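Local coordinates for uncharacterized protein (Enterococcus faecalis, PDB 3CLQ) that is of unknown function but belongs to the AllG family, named for a subunit of oxamate carbamoyltransferase, and so may take part in carbamoyl transfer, at residues Q297-L302 against I387-P392; G103-V108 against L139-N144; P290-Y295 against I394-A399; M260-V265 against D306-E311. One frame throughout, in Å; residues are numbered along the deposited sequence.

Interaction 1: residues Q297-L302 against I387-P392; sequences QEDAGL and IAHKEP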
# COMPACT_ATOMS: atom_id res chain seq x y z
N GLN B 297 2.32 -28.50 -14.04
CA GLN B 297 0.87 -28.48 -13.89
C GLN B 297 0.20 -29.82 -13.48
O GLN B 297 -0.88 -29.82 -12.89
CB GLN B 297 0.25 -27.85 -15.16
CG GLN B 297 -1.09 -28.37 -15.58
CD GLN B 297 -2.22 -27.89 -14.70
OE1 GLN B 297 -3.37 -28.21 -14.97
NE2 GLN B 297 -1.91 -27.14 -13.65
N GLU B 298 0.84 -30.96 -13.75
CA GLU B 298 0.26 -32.23 -13.32
C GLU B 298 0.52 -32.49 -11.85
O GLU B 298 0.11 -33.51 -11.32
CB GLU B 298 0.78 -33.43 -14.12
CG GLU B 298 0.27 -33.52 -15.55
CD GLU B 298 1.13 -32.71 -16.52
OE1 GLU B 298 1.81 -33.34 -17.37
OE2 GLU B 298 1.13 -31.46 -16.41
N ASP B 299 1.22 -31.58 -11.19
CA ASP B 299 1.40 -31.70 -9.76
C ASP B 299 0.18 -31.13 -9.05
O ASP B 299 -0.12 -31.51 -7.91
CB ASP B 299 2.67 -30.98 -9.30
CG ASP B 299 3.93 -31.54 -9.94
OD1 ASP B 299 4.08 -31.40 -11.17
OD2 ASP B 299 4.78 -32.11 -9.21
N ALA B 300 -0.54 -30.24 -9.74
CA ALA B 300 -1.60 -29.42 -9.15
C ALA B 300 -2.86 -30.18 -8.74
O ALA B 300 -3.21 -31.19 -9.35
CB ALA B 300 -1.97 -28.31 -10.10
N GLY B 301 -3.53 -29.67 -7.72
CA GLY B 301 -4.84 -30.18 -7.32
C GLY B 301 -5.93 -29.37 -8.00
O GLY B 301 -5.66 -28.34 -8.63
N LEU B 302 -7.17 -29.83 -7.88
CA LEU B 302 -8.31 -29.05 -8.34
C LEU B 302 -8.59 -27.84 -7.42
O LEU B 302 -8.36 -27.89 -6.21
CB LEU B 302 -9.56 -29.94 -8.46
CG LEU B 302 -9.45 -31.26 -9.25
CD1 LEU B 302 -10.02 -32.42 -8.45
CD2 LEU B 302 -10.09 -31.18 -10.62
N ILE B 387 -2.45 -22.02 -7.26
CA ILE B 387 -2.44 -23.45 -7.55
C ILE B 387 -1.68 -24.24 -6.46
O ILE B 387 -0.58 -23.87 -6.05
CB ILE B 387 -1.99 -23.78 -9.01
CG1 ILE B 387 -0.53 -23.51 -9.23
CG2 ILE B 387 -2.71 -22.89 -10.01
CD1 ILE B 387 -0.22 -23.34 -10.70
N ALA B 388 -2.31 -25.29 -5.95
CA ALA B 388 -1.80 -25.98 -4.78
C ALA B 388 -1.45 -27.41 -5.13
O ALA B 388 -2.18 -28.06 -5.87
CB ALA B 388 -2.83 -25.96 -3.67
N HIS B 389 -0.36 -27.92 -4.59
CA HIS B 389 0.02 -29.31 -4.85
C HIS B 389 -1.10 -30.29 -4.50
O HIS B 389 -1.81 -30.11 -3.52
CB HIS B 389 1.29 -29.67 -4.09
CG HIS B 389 2.04 -30.80 -4.69
ND1 HIS B 389 3.23 -30.63 -5.36
CD2 HIS B 389 1.77 -32.13 -4.74
CE1 HIS B 389 3.67 -31.81 -5.79
NE2 HIS B 389 2.80 -32.73 -5.43
N LYS B 390 -1.25 -31.34 -5.30
CA LYS B 390 -2.29 -32.33 -5.06
C LYS B 390 -1.94 -33.20 -3.85
O LYS B 390 -2.80 -33.88 -3.30
CB LYS B 390 -2.52 -33.22 -6.29
CG LYS B 390 -1.43 -34.26 -6.50
CD LYS B 390 -1.39 -34.75 -7.93
CE LYS B 390 -0.11 -35.54 -8.21
NZ LYS B 390 -0.15 -36.30 -9.49
N GLU B 391 -0.67 -33.16 -3.46
CA GLU B 391 -0.21 -33.89 -2.28
C GLU B 391 -0.34 -33.03 -1.02
O GLU B 391 -0.14 -31.82 -1.08
CB GLU B 391 1.24 -34.32 -2.48
CG GLU B 391 1.38 -35.69 -3.09
CD GLU B 391 1.37 -36.78 -2.03
OE1 GLU B 391 2.18 -36.70 -1.07
OE2 GLU B 391 0.54 -37.70 -2.14
N PRO B 392 -0.68 -33.66 0.12
CA PRO B 392 -0.88 -32.95 1.39
C PRO B 392 0.36 -32.20 1.83
O PRO B 392 1.45 -32.76 1.90
CB PRO B 392 -1.17 -34.09 2.38
CG PRO B 392 -1.68 -35.18 1.56
CD PRO B 392 -0.89 -35.11 0.29

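Interaction 2: residues G103-V108 against L139-N144; sequences GSMAGV and LRFGAN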
# COMPACT_ATOMS: atom_id res chain seq x y z
N GLY B 103 -13.41 -20.19 4.70
CA GLY B 103 -12.10 -20.75 5.00
C GLY B 103 -11.17 -20.76 3.81
O GLY B 103 -11.53 -21.22 2.70
N SER B 104 -9.97 -20.22 4.04
CA SER B 104 -8.91 -20.21 3.03
C SER B 104 -8.29 -21.60 2.78
O SER B 104 -7.96 -22.32 3.73
CB SER B 104 -7.83 -19.22 3.42
OG SER B 104 -6.82 -19.26 2.43
N MSE B 105 -8.12 -21.93 1.49
CA MSE B 105 -7.72 -23.26 1.00
C MSE B 105 -8.52 -24.43 1.60
O MSE B 105 -9.70 -24.62 1.30
CB MSE B 105 -6.22 -23.50 1.15
CG MSE B 105 -5.33 -22.44 0.50
SE MSE B 105 -5.52 -22.17 -1.45
CE MSE B 105 -6.77 -20.62 -1.46
N ALA B 106 -7.87 -25.24 2.43
CA ALA B 106 -8.56 -26.37 3.02
C ALA B 106 -9.65 -25.83 3.96
O ALA B 106 -10.70 -26.46 4.16
CB ALA B 106 -7.60 -27.28 3.75
N GLY B 107 -9.39 -24.66 4.52
CA GLY B 107 -10.40 -23.91 5.25
C GLY B 107 -10.76 -24.52 6.59
O GLY B 107 -11.68 -24.07 7.28
N VAL B 108 -10.02 -25.56 6.97
CA VAL B 108 -10.38 -26.30 8.17
C VAL B 108 -10.35 -25.37 9.35
O VAL B 108 -9.45 -24.54 9.47
CB VAL B 108 -9.47 -27.49 8.42
CG1 VAL B 108 -9.85 -28.16 9.72
CG2 VAL B 108 -9.59 -28.46 7.29
N LEU B 139 -1.05 -25.58 7.72
CA LEU B 139 -2.22 -26.45 7.78
C LEU B 139 -3.21 -26.29 6.64
O LEU B 139 -3.74 -27.27 6.12
CB LEU B 139 -2.97 -26.25 9.09
CG LEU B 139 -4.21 -27.14 9.16
CD1 LEU B 139 -3.85 -28.50 9.76
CD2 LEU B 139 -5.36 -26.48 9.94
N ARG B 140 -3.48 -25.05 6.24
CA ARG B 140 -4.47 -24.83 5.19
C ARG B 140 -4.11 -25.52 3.85
O ARG B 140 -4.95 -25.63 2.95
CB ARG B 140 -4.78 -23.35 5.00
CG ARG B 140 -3.75 -22.59 4.20
CD ARG B 140 -4.05 -21.10 4.25
NE ARG B 140 -2.82 -20.32 4.35
CZ ARG B 140 -2.29 -19.64 3.33
NH1 ARG B 140 -2.89 -19.63 2.14
NH2 ARG B 140 -1.17 -18.97 3.51
N PHE B 141 -2.86 -25.99 3.75
CA PHE B 141 -2.40 -26.72 2.57
C PHE B 141 -2.19 -28.18 2.92
O PHE B 141 -1.65 -28.95 2.14
CB PHE B 141 -1.08 -26.16 2.02
CG PHE B 141 -1.22 -24.84 1.33
CD1 PHE B 141 -1.94 -24.74 0.15
CD2 PHE B 141 -0.61 -23.70 1.84
CE1 PHE B 141 -2.07 -23.52 -0.51
CE2 PHE B 141 -0.72 -22.48 1.19
CZ PHE B 141 -1.46 -22.38 0.01
N GLY B 142 -2.60 -28.55 4.13
CA GLY B 142 -2.67 -29.95 4.51
C GLY B 142 -1.49 -30.48 5.31
O GLY B 142 -1.49 -31.65 5.69
N ALA B 143 -0.51 -29.61 5.57
CA ALA B 143 0.70 -29.99 6.31
C ALA B 143 0.41 -30.22 7.80
O ALA B 143 -0.35 -29.47 8.40
CB ALA B 143 1.78 -28.95 6.13
N ASN B 144 1.02 -31.25 8.39
CA ASN B 144 0.77 -31.55 9.82
C ASN B 144 1.92 -32.18 10.59
O ASN B 144 1.73 -33.17 11.27
CB ASN B 144 -0.53 -32.37 10.01
CG ASN B 144 -0.73 -33.41 8.92
OD1 ASN B 144 0.16 -34.20 8.63
ND2 ASN B 144 -1.90 -33.41 8.33

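Interaction 3: residues P290-Y295 against I394-A399; sequences PMFAGY and IGMIGA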
# COMPACT_ATOMS: atom_id res chain seq x y z
N PRO B 290 1.38 -19.68 -14.48
CA PRO B 290 2.79 -19.96 -14.32
C PRO B 290 3.07 -20.81 -13.09
O PRO B 290 2.38 -20.72 -12.07
CB PRO B 290 3.42 -18.57 -14.13
CG PRO B 290 2.46 -17.64 -14.73
CD PRO B 290 1.11 -18.24 -14.41
N MSE B 291 4.11 -21.63 -13.23
CA MSE B 291 4.51 -22.60 -12.22
C MSE B 291 5.76 -22.13 -11.48
O MSE B 291 6.65 -21.53 -12.09
CB MSE B 291 4.75 -23.96 -12.90
CG MSE B 291 3.50 -24.58 -13.57
SE MSE B 291 1.89 -24.69 -12.39
CE MSE B 291 2.61 -25.82 -10.96
N PHE B 292 5.82 -22.39 -10.18
CA PHE B 292 7.07 -22.19 -9.45
C PHE B 292 8.10 -23.19 -9.95
O PHE B 292 7.78 -24.36 -10.12
CB PHE B 292 6.87 -22.41 -7.95
CG PHE B 292 6.00 -21.39 -7.29
CD1 PHE B 292 5.62 -20.24 -7.96
CD2 PHE B 292 5.58 -21.57 -5.98
CE1 PHE B 292 4.82 -19.27 -7.33
CE2 PHE B 292 4.78 -20.62 -5.34
CZ PHE B 292 4.40 -19.47 -6.01
N ALA B 293 9.32 -22.72 -10.18
CA ALA B 293 10.39 -23.57 -10.75
C ALA B 293 10.42 -24.95 -10.12
O ALA B 293 10.15 -25.10 -8.93
CB ALA B 293 11.75 -22.90 -10.63
N GLY B 294 10.76 -25.96 -10.93
CA GLY B 294 10.83 -27.33 -10.44
C GLY B 294 9.47 -27.99 -10.26
O GLY B 294 9.39 -29.18 -9.91
N TYR B 295 8.41 -27.23 -10.49
CA TYR B 295 7.06 -27.77 -10.48
C TYR B 295 6.38 -27.69 -11.84
O TYR B 295 6.77 -26.88 -12.69
CB TYR B 295 6.21 -27.05 -9.44
CG TYR B 295 6.50 -27.49 -8.04
CD1 TYR B 295 7.10 -26.64 -7.12
CD2 TYR B 295 6.18 -28.78 -7.64
CE1 TYR B 295 7.36 -27.06 -5.82
CE2 TYR B 295 6.44 -29.21 -6.35
CZ TYR B 295 7.03 -28.35 -5.45
OH TYR B 295 7.28 -28.81 -4.18
N ILE B 394 2.43 -29.93 0.70
CA ILE B 394 3.50 -29.38 -0.10
C ILE B 394 3.27 -27.89 -0.34
O ILE B 394 4.22 -27.12 -0.45
CB ILE B 394 3.68 -30.16 -1.40
CG1 ILE B 394 4.31 -31.52 -1.08
CG2 ILE B 394 4.53 -29.37 -2.37
CD1 ILE B 394 3.91 -32.63 -2.01
N GLY B 395 2.00 -27.50 -0.42
CA GLY B 395 1.63 -26.10 -0.49
C GLY B 395 1.59 -25.47 -1.88
O GLY B 395 1.58 -26.16 -2.90
N MSE B 396 1.54 -24.14 -1.89
CA MSE B 396 1.44 -23.38 -3.12
C MSE B 396 2.59 -23.68 -4.08
O MSE B 396 3.76 -23.61 -3.70
CB MSE B 396 1.41 -21.89 -2.79
CG MSE B 396 0.93 -21.02 -3.93
SE MSE B 396 1.21 -19.13 -3.53
CE MSE B 396 0.79 -18.37 -5.29
N ILE B 397 2.27 -24.02 -5.32
CA ILE B 397 3.32 -24.28 -6.29
C ILE B 397 3.08 -23.50 -7.59
O ILE B 397 3.48 -23.94 -8.67
CB ILE B 397 3.61 -25.82 -6.52
CG1 ILE B 397 2.60 -26.51 -7.45
CG2 ILE B 397 3.69 -26.57 -5.20
CD1 ILE B 397 1.16 -26.20 -7.14
N GLY B 398 2.45 -22.33 -7.47
CA GLY B 398 2.18 -21.46 -8.63
C GLY B 398 0.81 -20.82 -8.52
O GLY B 398 0.17 -20.95 -7.49
N ALA B 399 0.37 -20.14 -9.58
CA ALA B 399 -0.96 -19.51 -9.60
C ALA B 399 -1.47 -19.24 -11.00
O ALA B 399 -0.70 -19.24 -11.98
CB ALA B 399 -0.97 -18.23 -8.81

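Interaction 4: residues M260-V265 against D306-E311; sequences MCRNGV and DSAITE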
# COMPACT_ATOMS: atom_id res chain seq x y z
N MSE B 260 -19.38 -18.39 -3.95
CA MSE B 260 -18.69 -19.28 -4.84
C MSE B 260 -17.62 -19.91 -3.99
O MSE B 260 -16.88 -19.19 -3.31
CB MSE B 260 -18.08 -18.57 -6.05
CG MSE B 260 -19.11 -18.13 -7.07
SE MSE B 260 -18.36 -17.45 -8.77
CE MSE B 260 -17.12 -16.18 -7.92
N CYS B 261 -17.55 -21.24 -3.99
CA CYS B 261 -16.58 -21.92 -3.15
C CYS B 261 -16.28 -23.30 -3.68
O CYS B 261 -17.02 -23.84 -4.50
CB CYS B 261 -17.06 -22.00 -1.70
SG CYS B 261 -18.58 -22.92 -1.51
N ARG B 262 -15.18 -23.86 -3.20
CA ARG B 262 -14.74 -25.16 -3.68
C ARG B 262 -14.00 -25.89 -2.57
O ARG B 262 -13.47 -25.26 -1.66
CB ARG B 262 -13.87 -25.01 -4.93
CG ARG B 262 -12.86 -23.92 -4.82
CD ARG B 262 -13.39 -22.61 -5.37
NE ARG B 262 -12.29 -21.81 -5.89
CZ ARG B 262 -11.59 -20.93 -5.17
NH1 ARG B 262 -10.59 -20.26 -5.72
NH2 ARG B 262 -11.90 -20.71 -3.90
N ASN B 263 -14.00 -27.22 -2.66
CA ASN B 263 -13.38 -28.08 -1.65
C ASN B 263 -12.37 -29.07 -2.24
O ASN B 263 -12.14 -30.13 -1.67
CB ASN B 263 -14.45 -28.85 -0.84
CG ASN B 263 -15.33 -29.72 -1.72
OD1 ASN B 263 -14.92 -30.18 -2.78
ND2 ASN B 263 -16.56 -29.95 -1.27
N GLY B 264 -11.79 -28.73 -3.38
CA GLY B 264 -10.75 -29.55 -3.97
C GLY B 264 -11.33 -30.66 -4.82
O GLY B 264 -10.59 -31.36 -5.51
N VAL B 265 -12.65 -30.83 -4.75
CA VAL B 265 -13.32 -31.85 -5.54
C VAL B 265 -14.50 -31.24 -6.29
O VAL B 265 -14.72 -31.53 -7.47
CB VAL B 265 -13.81 -33.03 -4.64
CG1 VAL B 265 -14.50 -34.10 -5.47
CG2 VAL B 265 -12.66 -33.65 -3.86
N ASP B 306 -12.36 -21.10 0.09
CA ASP B 306 -13.51 -20.22 0.07
C ASP B 306 -13.17 -18.83 -0.48
O ASP B 306 -14.03 -17.95 -0.59
CB ASP B 306 -14.14 -20.12 1.46
CG ASP B 306 -14.91 -21.37 1.83
OD1 ASP B 306 -14.99 -21.65 3.05
OD2 ASP B 306 -15.44 -22.07 0.93
N SER B 307 -11.91 -18.66 -0.88
CA SER B 307 -11.38 -17.36 -1.26
C SER B 307 -12.10 -16.75 -2.44
O SER B 307 -11.87 -15.59 -2.75
CB SER B 307 -9.89 -17.46 -1.58
OG SER B 307 -9.64 -18.61 -2.37
N ALA B 308 -12.93 -17.52 -3.11
CA ALA B 308 -13.60 -17.06 -4.31
C ALA B 308 -14.79 -16.19 -3.96
O ALA B 308 -15.50 -15.72 -4.84
CB ALA B 308 -14.04 -18.26 -5.15
N ILE B 309 -15.01 -15.98 -2.67
CA ILE B 309 -16.11 -15.14 -2.24
C ILE B 309 -15.72 -13.72 -2.64
O ILE B 309 -16.53 -12.83 -2.86
CB ILE B 309 -16.31 -15.23 -0.70
CG1 ILE B 309 -17.60 -14.52 -0.29
CG2 ILE B 309 -15.08 -14.71 0.07
CD1 ILE B 309 -18.82 -15.38 -0.47
N THR B 310 -14.42 -13.55 -2.69
CA THR B 310 -13.77 -12.36 -3.12
C THR B 310 -14.23 -11.88 -4.53
O THR B 310 -14.70 -10.76 -4.71
CB THR B 310 -12.26 -12.65 -3.02
OG1 THR B 310 -11.84 -12.44 -1.66
CG2 THR B 310 -11.47 -11.82 -3.94
N GLU B 311 -14.10 -12.73 -5.54
CA GLU B 311 -14.66 -12.37 -6.82
C GLU B 311 -16.18 -12.36 -6.80
O GLU B 311 -16.79 -11.66 -7.62
CB GLU B 311 -14.12 -13.29 -7.91
CG GLU B 311 -13.20 -14.35 -7.35
CD GLU B 311 -11.74 -14.09 -7.67
OE1 GLU B 311 -11.47 -13.48 -8.72
OE2 GLU B 311 -10.86 -14.51 -6.88

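Interaction 1: residues Q297-L302 against I387-P392
Asp299 and His389 meet on one side of the paired backbones. The histidine ring has CG anti to the backbone N (chi1 -157°), which swings it back across the loop although its CB starts away from it. The carbonyl O of Asp299 lies above one ring face, nearer the rim than the middle, and Asp299 CB approaches the same ring at 4.1 Å from its centroid, an off-centre CH-pi contact. The carboxylate stands steeply to the ring, the planes 76° apart, and its OD2 comes to 3.6 Å from His389 CE1. OD1 is engaged by Thr296 N. Next to this pair the backbones are joined by a single, isolated beta bridge between Ala300 and His389, which holds the loop across the chain just beyond strand 383-388. Lys390 N donates to Asp299 O at 2.8 Å, in the carbonyl plane, and Gly301 N donates to Ala388 O, also at 2.8 Å. Lys390 sets off with CG between its backbone N and carbonyl carbon (chi1 76°). From there the extended chain runs alongside the Asp299 carbonyl, and NZ gives a weak bond to Glu298 O at 3.3 Å.

Interaction 2: residues G103-V108 against L139-N144
A type II' beta turn from Ser104 to Gly107 presents its peptide to the short 3-10 segment 139-141, where Ala106 N donates to Arg140 O at 3.0 Å, in the carbonyl plane and on a lone pair. The same oxygen is pressed by two methyl or methylene carbons of the turn, Met105 CB at 3.1 Å and Ala106 CB at 3.2 Å. Met105 is a selenomethionine whose chi1 of -55° puts CG beside the Phe141 ring, the two side chains pointing the same way; the bends beyond CG turn CE away toward Ser307. Its CG reaches Phe141 CE1 at 3.6 Å, and SE stands obliquely 4.9 Å from the ring centroid, a Met-aromatic contact. The turn belongs to the loop between strands 92-95 and 114-120, and the 3-10 segment to the loop that leads into helix 146-168. The Arg140 side chain runs beside Met105 and past Ser104: CB packs on Ser104 O at 3.6 Å and CD lies 3.8 Å from Ser104 OG, whose hydroxyl is bonded to Tyr231 OH. Phe141 CE2 sits over one face of the guanidinium. Farther along, Val108 meets Leu139 CD2 loosely and also packs on helix 60-73, as does Ala106.

Interaction 3: residues P290-Y295 against I394-A399
Two aromatic rings lie face-on against the strand residues Ile397 and Gly398. The CG2 methyl of Ile397 sits over the centre of the Tyr295 ring, 3.7 Å from its centroid and 9° off the normal. Phe292 lays its ring on the backbone: Gly398 CA makes a CH-pi contact over the face, 3.8 Å from the ring centroid, and Gly398 N is also above that face. Met396, a selenomethionine, crosses Phe292 at about a right angle, with CE 3.8 Å from Phe292 CZ and SE in an oblique Met-aromatic contact. Met291, also selenomethionine, bends at chi2 and chi3 (-52° and -60°), which carries CE back to Ile397 CG1 at 3.6 Å. These side chains are set by a single antiparallel bridge, the non-hydrogen-bonded pair Met291 and Gly398, which adds the loop to the hairpin of strands 383-388 and 396-402. Ala399 N donates to Pro290 O at 3.3 Å, and Phe292 N to Ile397 O at 3.2 Å, the latter from above the carbonyl plane. A type II turn from Phe292 to Tyr295 then folds Tyr295 back over Ile397. Outside, Leu329 packs on Phe292 and Met396, and Ile387 on Met291 and Ile397.

Interaction 4: residues M260-V265 against D306-E311
The guanidinium of Arg262 lies with one face against the Ala308 methyl, CB standing 3.5 Å above its plane toward the rim, and turns its edge to the Ser307 backbone. NH2 makes a weak but nearly straight bond to Ser307 OG at 3.4 Å. Its stronger partners lie just before the turn: NE forms a salt bridge with Asp303, and NH2 also donates to Gly305 O, so the group's rotation is fixed from several sides. A bend at chi2 (-92°) after a CG placed between backbone N and carbonyl carbon folds the arginine toward the turn. That turn, a type I beta turn from Asp306 to Ile309, leads from edge strand 304-305 into helix 309-313 and rests against the end of strand 257-263. On the strand's other face, Cys261 CB abuts Asp306 OD2 at 3.1 Å. This buried carboxylate is held by backbone N-H groups, Gly103 N on OD1 and Gly50 N on OD2. Met260, a selenomethionine, reaches along the turn beside Ala308, with CB 4.2 Å from Ala308 CB, while a bend at chi3 brings CE to 3.5 Å from Ala308 O and 4.2 Å from Glu311 CB.

In the fold
From the N terminus, interaction 2 comes first, closing a loop of 30 residues that carries strands 114-120 and 126-130. Interaction 4 opens at the end of strand 257-263 and closes on the turn before helix 309-313. Within that span interactions 3 and 1 open in turn, on the loop between strands 280-283 and 304-305. Both close later on the 383-388/396-402 hairpin, interaction 1 lying within the span of interaction 3, and interaction 4 crosses both. Phe141 packs on Gly395 and Ala388, joining interaction 2 to the hairpin. The bond from Gly103 N to Asp306 OD1 ties interaction 2 to interaction 4. Interactions 3 and 4 do not touch, their nearest atoms being about 10 Å apart.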